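Local coordinates for ABC transporter, periplasmic substrate-binding protein (Thermotoga maritima, PDB 2HPG) that probably captures a solute in the periplasm as the substrate-binding component of a tripartite ATP-independent (TRAP) transporter, at residues 29-34 with 44-49; 75-80 with 128-133; 89-94 with 296-301. All blocks are in the same frame, centred on the assembly; numbering follows the deposited sequence. Where two conformers were deposited one is given.

How the interactions relate
The three contacts sit at separate places in a periplasmic binding protein fold. Interactions 1 and 2 are centred about 21 Å apart and both reach the large mixed sheet, through strand 42-47 and strand 130-146 respectively. The centre of interaction 3, where the turn leading into helix 92-95 meets helix 291-305, is about 22 Å from that of interaction 2 and about 33 Å from that of interaction 1; interactions 1 and 3 lie on opposite sides of the chain's centre. Along the chain, interaction 1 closes before the others open, whereas interactions 2 and 3 interleave: helix 74-77 is followed by helix 92-95, and their partners come later. Local supersecondary packing thus gives way to contacts between sequence-distant parts.

Interaction 1. Residues 29-34 with 44-49; sequences KWAKAV and IEVFPS
Helix 29-34 lies antiparallel to strand 44-47, the axes 8.2 Å apart at closest and inclined at 173°, with Ala-31 facing Ile-44 at a CA-CA distance of 5.3 Å. This is the return half of a beta-alpha-beta crossover: strand 9-14, helix 22-37 and strand 42-47 follow in turn, and the two strands pair in parallel. The small Ala-31 suits so close a backbone approach, because its CB can rest 3.8 Å from Ile-44 CB and still touch Val-46 CG2. Ile-44 fills the space beside it with both branches. CG2 meets Trp-30 CZ3, while CG1, anti to the carbonyl carbon, sends CD1 over the six-membered ring of Trp-30. That CH-pi contact measures 3.8 Å from Ile-44 CD1 to the ring centroid, 20° off the normal. Trp-30 reaches this site with CG anti to its own N (chi1 162°). Its indole is further fixed by a hydrogen bond from NE1 to Ile-249 O and by an edge-to-face pairing with Phe-13. A serine here would remove the indole, and would probably leave Ile-44 CD1 without the aromatic face beneath it and the carbonyl of Ile-249 without its donor. Val-34, one turn on from Trp-30, completes the apolar cradle, its CG1 lying 3.7 Å from Ile-44 CD1.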
ATOM      1  N   LYS A  29     -14.918 -11.117   2.269  1.00 20.83           N
ATOM      2  CA  LYS A  29     -16.118 -10.631   1.568  1.00 21.54           C
ATOM      3  C   LYS A  29     -15.990 -10.811   0.079  1.00 20.90           C
ATOM      4  O   LYS A  29     -16.933 -11.235  -0.584  1.00 20.62           O
ATOM      5  CB  LYS A  29     -16.350  -9.141   1.846  1.00 22.08           C
ATOM      6  CG  LYS A  29     -16.999  -8.822   3.183  1.00 24.31           C
ATOM      7  CD  LYS A  29     -17.426  -7.324   3.255  1.00 24.80           C
ATOM      8  CE  LYS A  29     -18.570  -6.992   2.259  1.00 28.50           C
ATOM      9  NZ  LYS A  29     -19.065  -5.561   2.293  1.00 29.16           N
ATOM     10  N   TRP A  30     -14.828 -10.455  -0.455  1.00 20.31           N
ATOM     11  CA  TRP A  30     -14.554 -10.634  -1.869  1.00 21.05           C
ATOM     12  C   TRP A  30     -14.616 -12.096  -2.293  1.00 21.69           C
ATOM     13  O   TRP A  30     -15.228 -12.424  -3.312  1.00 21.36           O
ATOM     14  CB  TRP A  30     -13.185 -10.066  -2.207  1.00 20.33           C
ATOM     15  CG  TRP A  30     -12.622 -10.543  -3.478  1.00 19.27           C
ATOM     16  CD1 TRP A  30     -13.093 -10.299  -4.740  1.00 19.37           C
ATOM     17  CD2 TRP A  30     -11.425 -11.306  -3.633  1.00 20.54           C
ATOM     18  NE1 TRP A  30     -12.261 -10.862  -5.673  1.00 19.11           N
ATOM     19  CE2 TRP A  30     -11.239 -11.512  -5.018  1.00 19.44           C
ATOM     20  CE3 TRP A  30     -10.495 -11.857  -2.727  1.00 19.44           C
ATOM     21  CZ2 TRP A  30     -10.161 -12.241  -5.525  1.00 21.37           C
ATOM     22  CZ3 TRP A  30      -9.415 -12.568  -3.233  1.00 19.28           C
ATOM     23  CH2 TRP A  30      -9.249 -12.746  -4.619  1.00 20.37           C
ATOM     24  N   ALA A  31     -13.958 -12.952  -1.523  1.00 22.29           N
ATOM     25  CA  ALA A  31     -13.935 -14.394  -1.781  1.00 23.35           C
ATOM     26  C   ALA A  31     -15.341 -14.977  -1.753  1.00 24.23           C
ATOM     27  O   ALA A  31     -15.716 -15.745  -2.629  1.00 24.53           O
ATOM     28  CB  ALA A  31     -13.070 -15.098  -0.756  1.00 22.32           C
ATOM     29  N   LYS A  32     -16.108 -14.622  -0.730  1.00 25.86           N
ATOM     30  CA  LYS A  32     -17.487 -15.103  -0.604  1.00 26.32           C
ATOM     31  C   LYS A  32     -18.367 -14.677  -1.798  1.00 26.97           C
ATOM     32  O   LYS A  32     -19.142 -15.492  -2.308  1.00 26.97           O
ATOM     33  CB  LYS A  32     -18.056 -14.654   0.738  1.00 26.61           C
ATOM     34  CG  LYS A  32     -19.399 -15.237   1.091  1.00 27.61           C
ATOM     35  CD  LYS A  32     -19.672 -15.120   2.598  1.00 28.74           C
ATOM     36  CE  LYS A  32     -19.027 -16.282   3.393  1.00 30.90           C
ATOM     37  NZ  LYS A  32     -19.236 -16.199   4.895  1.00 31.55           N
ATOM     38  N   ALA A  33     -18.199 -13.435  -2.276  1.00 27.01           N
ATOM     39  CA  ALA A  33     -18.943 -12.908  -3.430  1.00 27.40           C
ATOM     40  C   ALA A  33     -18.571 -13.587  -4.757  1.00 27.84           C
ATOM     41  O   ALA A  33     -19.462 -13.916  -5.546  1.00 28.83           O
ATOM     42  CB  ALA A  33     -18.749 -11.379  -3.550  1.00 27.57           C
ATOM     43  N   VAL A  34     -17.271 -13.786  -5.012  1.00 27.46           N
ATOM     44  CA  VAL A  34     -16.819 -14.563  -6.184  1.00 27.36           C
ATOM     45  C   VAL A  34     -17.344 -15.997  -6.163  1.00 27.08           C
ATOM     46  O   VAL A  34     -17.767 -16.511  -7.181  1.00 27.22           O
ATOM     47  CB  VAL A  34     -15.288 -14.576  -6.290  1.00 26.88           C
ATOM     48  CG1 VAL A  34     -14.819 -15.612  -7.321  1.00 27.29           C
ATOM     49  CG2 VAL A  34     -14.809 -13.200  -6.654  1.00 25.50           C
ATOM     50  N   ILE A  44     -12.012 -19.271  -3.390  1.00 22.61           N
ATOM     51  CA  ILE A  44     -10.848 -18.451  -3.039  1.00 22.09           C
ATOM     52  C   ILE A  44     -10.528 -18.606  -1.573  1.00 21.35           C
ATOM     53  O   ILE A  44     -11.349 -18.298  -0.726  1.00 20.89           O
ATOM     54  CB  ILE A  44     -11.064 -16.963  -3.330  1.00 22.03           C
ATOM     55  CG1 ILE A  44     -11.431 -16.770  -4.807  1.00 20.65           C
ATOM     56  CG2 ILE A  44      -9.743 -16.162  -3.053  1.00 21.59           C
ATOM     57  CD1 ILE A  44     -11.865 -15.376  -5.146  1.00 22.10           C
ATOM     58  N   GLU A  45      -9.327 -19.081  -1.284  1.00 20.65           N
ATOM     59  CA  GLU A  45      -8.880 -19.253   0.081  1.00 20.47           C
ATOM     60  C   GLU A  45      -7.963 -18.101   0.434  1.00 18.83           C
ATOM     61  O   GLU A  45      -7.041 -17.803  -0.315  1.00 17.16           O
ATOM     62  CB  GLU A  45      -8.131 -20.576   0.196  1.00 20.62           C
ATOM     63  CG  GLU A  45      -7.830 -20.955   1.601  1.00 23.32           C
ATOM     64  CD  GLU A  45      -7.300 -22.374   1.724  1.00 24.67           C
ATOM     65  OE1 GLU A  45      -6.913 -22.976   0.671  1.00 29.58           O
ATOM     66  OE2 GLU A  45      -7.292 -22.867   2.887  1.00 30.67           O
ATOM     67  N   VAL A  46      -8.202 -17.475   1.584  1.00 17.89           N
ATOM     68  CA  VAL A  46      -7.540 -16.236   1.951  1.00 17.56           C
ATOM     69  C   VAL A  46      -6.596 -16.467   3.140  1.00 17.28           C
ATOM     70  O   VAL A  46      -7.028 -16.948   4.180  1.00 16.68           O
ATOM     71  CB  VAL A  46      -8.611 -15.142   2.273  1.00 17.88           C
ATOM     72  CG1 VAL A  46      -7.954 -13.878   2.765  1.00 17.48           C
ATOM     73  CG2 VAL A  46      -9.449 -14.856   1.024  1.00 17.38           C
ATOM     74  N   PHE A  47      -5.316 -16.126   2.966  1.00 17.35           N
ATOM     75  CA  PHE A  47      -4.273 -16.364   3.981  1.00 18.17           C
ATOM     76  C   PHE A  47      -3.705 -15.079   4.552  1.00 18.09           C
ATOM     77  O   PHE A  47      -3.077 -14.308   3.821  1.00 18.27           O
ATOM     78  CB  PHE A  47      -3.112 -17.149   3.378  1.00 18.01           C
ATOM     79  CG  PHE A  47      -3.469 -18.547   3.003  1.00 19.35           C
ATOM     80  CD1 PHE A  47      -3.179 -19.601   3.847  1.00 18.79           C
ATOM     81  CD2 PHE A  47      -4.108 -18.814   1.817  1.00 19.77           C
ATOM     82  CE1 PHE A  47      -3.512 -20.879   3.506  1.00 19.67           C
ATOM     83  CE2 PHE A  47      -4.463 -20.099   1.487  1.00 19.91           C
ATOM     84  CZ  PHE A  47      -4.163 -21.124   2.317  1.00 19.82           C
ATOM     85  N   PRO A  48      -3.925 -14.825   5.857  1.00 19.12           N
ATOM     86  CA  PRO A  48      -3.279 -13.691   6.500  1.00 19.37           C
ATOM     87  C   PRO A  48      -1.759 -13.700   6.376  1.00 20.96           C
ATOM     88  O   PRO A  48      -1.161 -14.745   6.180  1.00 19.79           O
ATOM     89  CB  PRO A  48      -3.683 -13.849   7.966  1.00 19.37           C
ATOM     90  CG  PRO A  48      -5.026 -14.506   7.889  1.00 19.30           C
ATOM     91  CD  PRO A  48      -4.857 -15.504   6.779  1.00 18.61           C
ATOM     92  N   SER A  49      -1.159 -12.524   6.473  1.00 23.51           N
ATOM     93  CA  SER A  49       0.283 -12.401   6.470  1.00 26.09           C
ATOM     94  C   SER A  49       0.867 -13.069   7.721  1.00 29.61           C
ATOM     95  O   SER A  49       0.255 -13.069   8.789  1.00 29.40           O
ATOM     96  CB  SER A  49       0.708 -10.931   6.432  1.00 25.98           C
ATOM     97  OG  SER A  49       0.354 -10.309   5.214  1.00 24.25           O
TER

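Interaction 2. Residues 75-80 with 128-133; sequences ARLGMY and FGIKVL
Tyr-80 packs against Phe-128 where the turn after helix 74-77 passes the end of helix 115-128. Both aromatic side chains have CG anti to the carbonyl carbon and beside the backbone N, and for Phe-128 this setting (chi1 -55°) directs the side chain toward the turn. One face of its ring is met by the methylene of Tyr-80: CB is 3.7 Å from the Phe-128 ring centroid, only 6° off the normal, a well-centred CH-pi contact. Beyond CB the phenol ring turns its edge to the Phe-128 face, giving an offset edge-to-face pair with centroids 5.5 Å apart and planes at 69°. Tyr-80 CD1 lies 3.7 Å from Phe-128 CD1, while Phe-128 CE1 sits in the plane of the Tyr-80 ring at its edge. At the rim of the Phe-128 ring, CZ comes 3.3 Å from Tyr-80 O.

A second, looser layer joins the helix to strand 130-133, the start of the long strand 130-146 that pairs with 218-234 in the mixed sheet; the segment following strand 68-73 is thereby tied to it. Leu-77 spreads its two methyls: CD2 lies 4.2 Å from Ile-130 CD1, and CD1 is 4.3 Å from Val-132 CG2. Phe-230 and Ile-84 also touch Leu-77, while Leu-124 of helix 115-128 backs both strand residues. Gly-129, with positive phi, makes the passage from helix to strand.

The contact is therefore held by dispersion and aromatic electrostatics: branched aliphatics suit the more enclosed layer round Leu-77 and Ile-130, and broad rings its partly exposed border.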
ATOM      1  N   ALA A  75       5.921  -0.697  -5.085  1.00 22.03           N
ATOM      2  CA  ALA A  75       7.317  -0.712  -4.719  1.00 23.25           C
ATOM      3  C   ALA A  75       7.916  -2.081  -5.074  1.00 24.10           C
ATOM      4  O   ALA A  75       9.101  -2.187  -5.378  1.00 24.62           O
ATOM      5  CB  ALA A  75       7.493  -0.395  -3.235  1.00 22.65           C
ATOM      6  N   ARG A  76       7.086  -3.122  -5.020  1.00 24.81           N
ATOM      7  CA  ARG A  76       7.482  -4.462  -5.467  1.00 25.02           C
ATOM      8  C   ARG A  76       7.366  -4.581  -6.992  1.00 24.98           C
ATOM      9  O   ARG A  76       8.338  -4.890  -7.676  1.00 24.97           O
ATOM     10  CB  ARG A  76       6.616  -5.518  -4.755  1.00 25.42           C
ATOM     11  CG  ARG A  76       6.667  -6.940  -5.329  1.00 27.83           C
ATOM     12  CD  ARG A  76       7.794  -7.752  -4.755  1.00 34.34           C
ATOM     13  NE  ARG A  76       7.485  -8.185  -3.388  1.00 36.69           N
ATOM     14  CZ  ARG A  76       8.110  -9.170  -2.743  1.00 38.66           C
ATOM     15  NH1 ARG A  76       9.078  -9.862  -3.341  1.00 39.77           N
ATOM     16  NH2 ARG A  76       7.751  -9.482  -1.495  1.00 38.29           N
ATOM     17  N   LEU A  77       6.187  -4.308  -7.533  1.00 25.01           N
ATOM     18  CA  LEU A  77       5.982  -4.432  -8.978  1.00 25.19           C
ATOM     19  C   LEU A  77       6.915  -3.525  -9.777  1.00 25.98           C
ATOM     20  O   LEU A  77       7.264  -3.830 -10.911  1.00 25.47           O
ATOM     21  CB  LEU A  77       4.540  -4.118  -9.340  1.00 24.66           C
ATOM     22  CG  LEU A  77       3.525  -5.039  -8.671  1.00 23.55           C
ATOM     23  CD1 LEU A  77       2.118  -4.694  -9.131  1.00 22.06           C
ATOM     24  CD2 LEU A  77       3.869  -6.491  -8.967  1.00 22.14           C
ATOM     25  N   GLY A  78       7.305  -2.404  -9.180  1.00 26.96           N
ATOM     26  CA  GLY A  78       8.235  -1.475  -9.792  1.00 28.03           C
ATOM     27  C   GLY A  78       9.632  -2.043  -9.946  1.00 29.12           C
ATOM     28  O   GLY A  78      10.476  -1.422 -10.601  1.00 29.64           O
HETATM   29  N   MSE A  79       9.909  -3.194  -9.329  1.00 29.78           N
HETATM   30  CA  MSE A  79      11.155  -3.922  -9.562  0.60 31.56           C
HETATM   31  C   MSE A  79      11.162  -4.541 -10.950  1.00 30.21           C
HETATM   32  O   MSE A  79      12.206  -4.827 -11.491  1.00 30.38           O
HETATM   33  CB  MSE A  79      11.331  -5.059  -8.559  0.60 32.08           C
HETATM   34  CG  MSE A  79      11.564  -4.643  -7.127  0.60 34.40           C
HETATM   35 SE   MSE A  79      11.892  -6.221  -5.994  0.60 41.94          SE
HETATM   36  CE  MSE A  79      12.563  -5.221  -4.434  0.60 35.96           C
ATOM     37  N   TYR A  80       9.975  -4.765 -11.510  1.00 30.09           N
ATOM     38  CA  TYR A  80       9.814  -5.463 -12.781  1.00 29.88           C
ATOM     39  C   TYR A  80       9.569  -4.500 -13.926  1.00 29.73           C
ATOM     40  O   TYR A  80      10.404  -4.417 -14.831  1.00 29.82           O
ATOM     41  CB  TYR A  80       8.710  -6.514 -12.652  1.00 30.28           C
ATOM     42  CG  TYR A  80       9.067  -7.466 -11.547  1.00 30.70           C
ATOM     43  CD1 TYR A  80       9.949  -8.520 -11.770  1.00 30.90           C
ATOM     44  CD2 TYR A  80       8.609  -7.255 -10.258  1.00 30.61           C
ATOM     45  CE1 TYR A  80      10.320  -9.357 -10.752  1.00 31.31           C
ATOM     46  CE2 TYR A  80       8.983  -8.076  -9.237  1.00 31.50           C
ATOM     47  CZ  TYR A  80       9.834  -9.127  -9.481  1.00 30.88           C
ATOM     48  OH  TYR A  80      10.173  -9.954  -8.444  1.00 31.71           O
ATOM     49  N   PHE A 128       6.187 -10.581 -17.630  1.00 32.89           N
ATOM     50  CA  PHE A 128       6.406 -11.178 -16.310  1.00 31.98           C
ATOM     51  C   PHE A 128       5.315 -12.132 -15.830  1.00 30.96           C
ATOM     52  O   PHE A 128       5.470 -12.741 -14.775  1.00 31.39           O
ATOM     53  CB  PHE A 128       6.622 -10.073 -15.263  1.00 31.99           C
ATOM     54  CG  PHE A 128       7.737  -9.110 -15.620  1.00 32.31           C
ATOM     55  CD1 PHE A 128       9.064  -9.401 -15.290  1.00 33.02           C
ATOM     56  CD2 PHE A 128       7.465  -7.928 -16.299  1.00 32.07           C
ATOM     57  CE1 PHE A 128      10.101  -8.521 -15.626  1.00 32.01           C
ATOM     58  CE2 PHE A 128       8.493  -7.045 -16.640  1.00 32.01           C
ATOM     59  CZ  PHE A 128       9.811  -7.342 -16.298  1.00 32.23           C
ATOM     60  N   GLY A 129       4.225 -12.282 -16.573  1.00 29.42           N
ATOM     61  CA  GLY A 129       3.151 -13.179 -16.147  1.00 29.05           C
ATOM     62  C   GLY A 129       2.326 -12.710 -14.957  1.00 28.54           C
ATOM     63  O   GLY A 129       1.582 -13.505 -14.361  1.00 28.71           O
ATOM     64  N   ILE A 130       2.429 -11.420 -14.619  1.00 27.44           N
ATOM     65  CA  ILE A 130       1.707 -10.849 -13.474  1.00 27.01           C
ATOM     66  C   ILE A 130       0.430 -10.173 -13.945  1.00 25.61           C
ATOM     67  O   ILE A 130       0.478  -9.252 -14.747  1.00 24.94           O
ATOM     68  CB  ILE A 130       2.552  -9.796 -12.738  1.00 26.70           C
ATOM     69  CG1 ILE A 130       3.834 -10.424 -12.183  1.00 27.08           C
ATOM     70  CG2 ILE A 130       1.733  -9.131 -11.603  1.00 27.06           C
ATOM     71  CD1 ILE A 130       4.908  -9.401 -11.821  1.00 27.02           C
ATOM     72  N   LYS A 131      -0.703 -10.636 -13.440  1.00 24.55           N
ATOM     73  CA  LYS A 131      -1.985 -10.008 -13.691  1.00 24.11           C
ATOM     74  C   LYS A 131      -2.386  -9.184 -12.455  1.00 24.03           C
ATOM     75  O   LYS A 131      -2.510  -9.727 -11.347  1.00 24.12           O
ATOM     76  CB  LYS A 131      -3.038 -11.083 -13.982  1.00 24.35           C
ATOM     77  CG  LYS A 131      -4.486 -10.625 -14.042  1.00 25.20           C
ATOM     78  CD  LYS A 131      -4.713  -9.664 -15.195  1.00 27.01           C
ATOM     79  CE  LYS A 131      -6.110  -9.112 -15.176  1.00 27.63           C
ATOM     80  NZ  LYS A 131      -6.338  -8.197 -16.324  1.00 28.00           N
ATOM     81  N   VAL A 132      -2.578  -7.880 -12.648  1.00 22.89           N
ATOM     82  CA  VAL A 132      -3.153  -7.010 -11.616  1.00 22.29           C
ATOM     83  C   VAL A 132      -4.687  -7.100 -11.654  1.00 21.83           C
ATOM     84  O   VAL A 132      -5.303  -6.746 -12.656  1.00 21.61           O
ATOM     85  CB  VAL A 132      -2.662  -5.541 -11.814  1.00 22.31           C
ATOM     86  CG1 VAL A 132      -3.271  -4.590 -10.785  1.00 22.34           C
ATOM     87  CG2 VAL A 132      -1.151  -5.477 -11.751  1.00 22.66           C
ATOM     88  N   LEU A 133      -5.304  -7.611 -10.593  1.00 20.75           N
ATOM     89  CA  LEU A 133      -6.756  -7.673 -10.525  1.00 20.67           C
ATOM     90  C   LEU A 133      -7.342  -6.351 -10.033  1.00 20.42           C
ATOM     91  O   LEU A 133      -8.489  -5.997 -10.357  1.00 20.43           O
ATOM     92  CB  LEU A 133      -7.203  -8.770  -9.562  1.00 21.01           C
ATOM     93  CG  LEU A 133      -6.994 -10.227  -9.942  1.00 20.46           C
ATOM     94  CD1 LEU A 133      -7.397 -11.062  -8.749  1.00 20.60           C
ATOM     95  CD2 LEU A 133      -7.834 -10.595 -11.151  1.00 20.93           C
TER

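Interaction 3. Residues 89-94 with 296-301; sequences LAYFID and EKAKQA
Ala-298 meets two residues of the turn leading into helix 92-95, its CB lying 3.9 Å from Ala-90 CB and the same distance from Tyr-91 CD1. The methyl reaches the tyrosine ring at the edge, near its plane, and not over a face. One turn further along helix 291-305, Ala-301 CB receives Leu-89 CD2 at 4.3 Å. Small methyl groups let this helix, some 200 residues later in the chain, lie close to the turn, with 5.9 Å between the CA atoms of Ala-90 and Ala-298.

The loop owes its shape to a type II beta turn from Leu-89 to Phe-92, closed by the hydrogen bond from Phe-92 N to Leu-89 O. Tyr-91 occupies the N-cap position with positive phi (62°), and CG beside its backbone N (chi1 -64°) directs the ring toward helix 291-305, where Phe-294 and Met-295 also touch it. Farther out, Tyr-91 OH is hydrogen-bonded to Thr-222 O. Ala-90 is held at both its backbone N, by Ser-172 OG, and its O, by Tyr-302 OH from the same helix as Ala-298.

The contact across the two segments is thus wholly apolar, while polar groups of the turn and the phenol find their partners around it; those bonds are likely to set the position of the methyls.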
ATOM      1  N   LEU A  89       5.882   6.324  -4.214  1.00 20.32           N
ATOM      2  CA  LEU A  89       6.751   7.414  -3.842  1.00 20.02           C
ATOM      3  C   LEU A  89       6.012   8.469  -3.004  1.00 19.53           C
ATOM      4  O   LEU A  89       4.776   8.619  -3.082  1.00 18.94           O
ATOM      5  CB  LEU A  89       7.426   8.018  -5.092  1.00 20.26           C
ATOM      6  CG  LEU A  89       8.603   7.211  -5.634  1.00 21.64           C
ATOM      7  CD1 LEU A  89       9.206   7.926  -6.823  1.00 24.00           C
ATOM      8  CD2 LEU A  89       9.660   7.007  -4.587  1.00 24.10           C
ATOM      9  N   ALA A  90       6.786   9.164  -2.174  1.00 19.51           N
ATOM     10  CA  ALA A  90       6.249  10.159  -1.247  1.00 19.65           C
ATOM     11  C   ALA A  90       5.391  11.162  -1.983  1.00 19.57           C
ATOM     12  O   ALA A  90       5.772  11.634  -3.036  1.00 19.71           O
ATOM     13  CB  ALA A  90       7.378  10.874  -0.492  1.00 19.38           C
ATOM     14  N   TYR A  91       4.220  11.445  -1.420  1.00 19.42           N
ATOM     15  CA  TYR A  91       3.248  12.437  -1.934  1.00 19.47           C
ATOM     16  C   TYR A  91       2.654  12.192  -3.312  1.00 19.67           C
ATOM     17  O   TYR A  91       1.930  13.053  -3.794  1.00 19.60           O
ATOM     18  CB  TYR A  91       3.789  13.881  -1.838  1.00 19.38           C
ATOM     19  CG  TYR A  91       3.993  14.283  -0.412  1.00 18.99           C
ATOM     20  CD1 TYR A  91       5.257  14.297   0.146  1.00 18.57           C
ATOM     21  CD2 TYR A  91       2.907  14.579   0.408  1.00 17.46           C
ATOM     22  CE1 TYR A  91       5.438  14.617   1.477  1.00 19.15           C
ATOM     23  CE2 TYR A  91       3.092  14.917   1.748  1.00 16.70           C
ATOM     24  CZ  TYR A  91       4.352  14.943   2.264  1.00 18.07           C
ATOM     25  OH  TYR A  91       4.538  15.253   3.602  1.00 18.24           O
ATOM     26  N   PHE A  92       2.897  11.022  -3.915  1.00 19.46           N
ATOM     27  CA  PHE A  92       2.283  10.678  -5.203  1.00 19.04           C
ATOM     28  C   PHE A  92       0.799  11.073  -5.310  1.00 19.56           C
ATOM     29  O   PHE A  92       0.397  11.737  -6.270  1.00 19.89           O
ATOM     30  CB  PHE A  92       2.463   9.171  -5.553  1.00 18.79           C
ATOM     31  CG  PHE A  92       1.664   8.741  -6.768  1.00 18.58           C
ATOM     32  CD1 PHE A  92       2.153   8.976  -8.050  1.00 19.51           C
ATOM     33  CD2 PHE A  92       0.411   8.167  -6.625  1.00 18.08           C
ATOM     34  CE1 PHE A  92       1.401   8.627  -9.177  1.00 17.28           C
ATOM     35  CE2 PHE A  92      -0.359   7.832  -7.733  1.00 19.29           C
ATOM     36  CZ  PHE A  92       0.147   8.044  -9.021  1.00 17.92           C
ATOM     37  N   ILE A  93      -0.049  10.655  -4.377  1.00 19.80           N
ATOM     38  CA  ILE A  93      -1.486  10.916  -4.555  1.00 19.15           C
ATOM     39  C   ILE A  93      -1.761  12.431  -4.469  1.00 19.96           C
ATOM     40  O   ILE A  93      -2.744  12.928  -5.042  1.00 19.56           O
ATOM     41  CB  ILE A  93      -2.394  10.115  -3.568  1.00 19.20           C
ATOM     42  CG1 ILE A  93      -3.747   9.807  -4.210  1.00 17.18           C
ATOM     43  CG2 ILE A  93      -2.614  10.867  -2.277  1.00 17.96           C
ATOM     44  CD1 ILE A  93      -3.700   8.668  -5.234  1.00 13.93           C
ATOM     45  N   ASP A  94      -0.887  13.162  -3.780  1.00 20.71           N
ATOM     46  CA  ASP A  94      -1.052  14.623  -3.661  1.00 21.06           C
ATOM     47  C   ASP A  94      -0.638  15.326  -4.937  1.00 21.48           C
ATOM     48  O   ASP A  94      -1.310  16.244  -5.383  1.00 22.44           O
ATOM     49  CB  ASP A  94      -0.271  15.193  -2.482  1.00 21.24           C
ATOM     50  CG  ASP A  94      -1.008  15.036  -1.176  1.00 22.17           C
ATOM     51  OD1 ASP A  94      -1.659  16.008  -0.741  1.00 23.55           O
ATOM     52  OD2 ASP A  94      -0.972  13.933  -0.608  1.00 23.65           O
ATOM     53  N   GLU A 296       8.324  19.417  -1.703  1.00 28.79           N
ATOM     54  CA  GLU A 296       9.456  19.902  -2.490  1.00 29.39           C
ATOM     55  C   GLU A 296      10.684  18.995  -2.302  1.00 28.93           C
ATOM     56  O   GLU A 296      11.374  18.681  -3.260  1.00 27.95           O
ATOM     57  CB  GLU A 296       9.744  21.390  -2.167  1.00 29.73           C
ATOM     58  CG  GLU A 296       8.638  22.338  -2.689  1.00 31.54           C
ATOM     59  CD  GLU A 296       8.766  23.801  -2.219  1.00 33.52           C
ATOM     60  OE1 GLU A 296       9.756  24.135  -1.526  1.00 39.73           O
ATOM     61  OE2 GLU A 296       7.863  24.630  -2.537  1.00 38.00           O
ATOM     62  N   LYS A 297      10.943  18.556  -1.076  1.00 28.50           N
ATOM     63  CA  LYS A 297      12.009  17.593  -0.826  1.00 28.71           C
ATOM     64  C   LYS A 297      11.729  16.247  -1.507  1.00 28.36           C
ATOM     65  O   LYS A 297      12.648  15.618  -2.002  1.00 28.50           O
ATOM     66  CB  LYS A 297      12.201  17.358   0.673  1.00 28.73           C
ATOM     67  CG  LYS A 297      12.814  18.500   1.424  1.00 29.82           C
ATOM     68  CD  LYS A 297      14.284  18.636   1.132  1.00 31.51           C
ATOM     69  CE  LYS A 297      14.910  19.687   2.029  1.00 33.34           C
ATOM     70  NZ  LYS A 297      16.122  20.317   1.413  1.00 35.15           N
ATOM     71  N   ALA A 298      10.467  15.823  -1.535  1.00 28.35           N
ATOM     72  CA  ALA A 298      10.086  14.531  -2.115  1.00 28.74           C
ATOM     73  C   ALA A 298      10.485  14.369  -3.592  1.00 29.19           C
ATOM     74  O   ALA A 298      10.850  13.269  -4.018  1.00 29.26           O
ATOM     75  CB  ALA A 298       8.581  14.288  -1.948  1.00 27.85           C
ATOM     76  N   LYS A 299      10.425  15.458  -4.358  1.00 30.04           N
ATOM     77  CA  LYS A 299      10.771  15.446  -5.793  1.00 30.35           C
ATOM     78  C   LYS A 299      12.130  14.814  -6.076  1.00 30.30           C
ATOM     79  O   LYS A 299      12.308  14.165  -7.097  1.00 31.00           O
ATOM     80  CB  LYS A 299      10.717  16.864  -6.393  1.00 31.01           C
ATOM     81  CG  LYS A 299       9.309  17.504  -6.405  1.00 33.28           C
ATOM     82  CD  LYS A 299       8.345  16.817  -7.406  1.00 35.54           C
ATOM     83  CE  LYS A 299       7.124  17.701  -7.750  1.00 35.21           C
ATOM     84  NZ  LYS A 299       6.560  17.429  -9.122  1.00 36.50           N
ATOM     85  N   GLN A 300      13.085  14.974  -5.171  1.00 30.54           N
ATOM     86  CA  GLN A 300      14.416  14.389  -5.361  1.00 30.18           C
ATOM     87  C   GLN A 300      14.438  12.839  -5.347  1.00 29.96           C
ATOM     88  O   GLN A 300      15.340  12.223  -5.916  1.00 30.04           O
ATOM     89  CB  GLN A 300      15.385  14.938  -4.308  1.00 30.30           C
ATOM     90  CG  GLN A 300      16.876  14.647  -4.579  1.00 31.74           C
ATOM     91  CD  GLN A 300      17.358  15.190  -5.928  1.00 34.10           C
ATOM     92  OE1 GLN A 300      17.058  16.326  -6.299  1.00 35.85           O
ATOM     93  NE2 GLN A 300      18.097  14.369  -6.665  1.00 34.47           N
ATOM     94  N   ALA A 301      13.475  12.210  -4.680  1.00 29.79           N
ATOM     95  CA  ALA A 301      13.337  10.756  -4.744  1.00 29.57           C
ATOM     96  C   ALA A 301      12.878  10.331  -6.141  1.00 29.34           C
ATOM     97  O   ALA A 301      13.355   9.341  -6.681  1.00 29.87           O
ATOM     98  CB  ALA A 301      12.358  10.261  -3.677  1.00 29.69           C
TER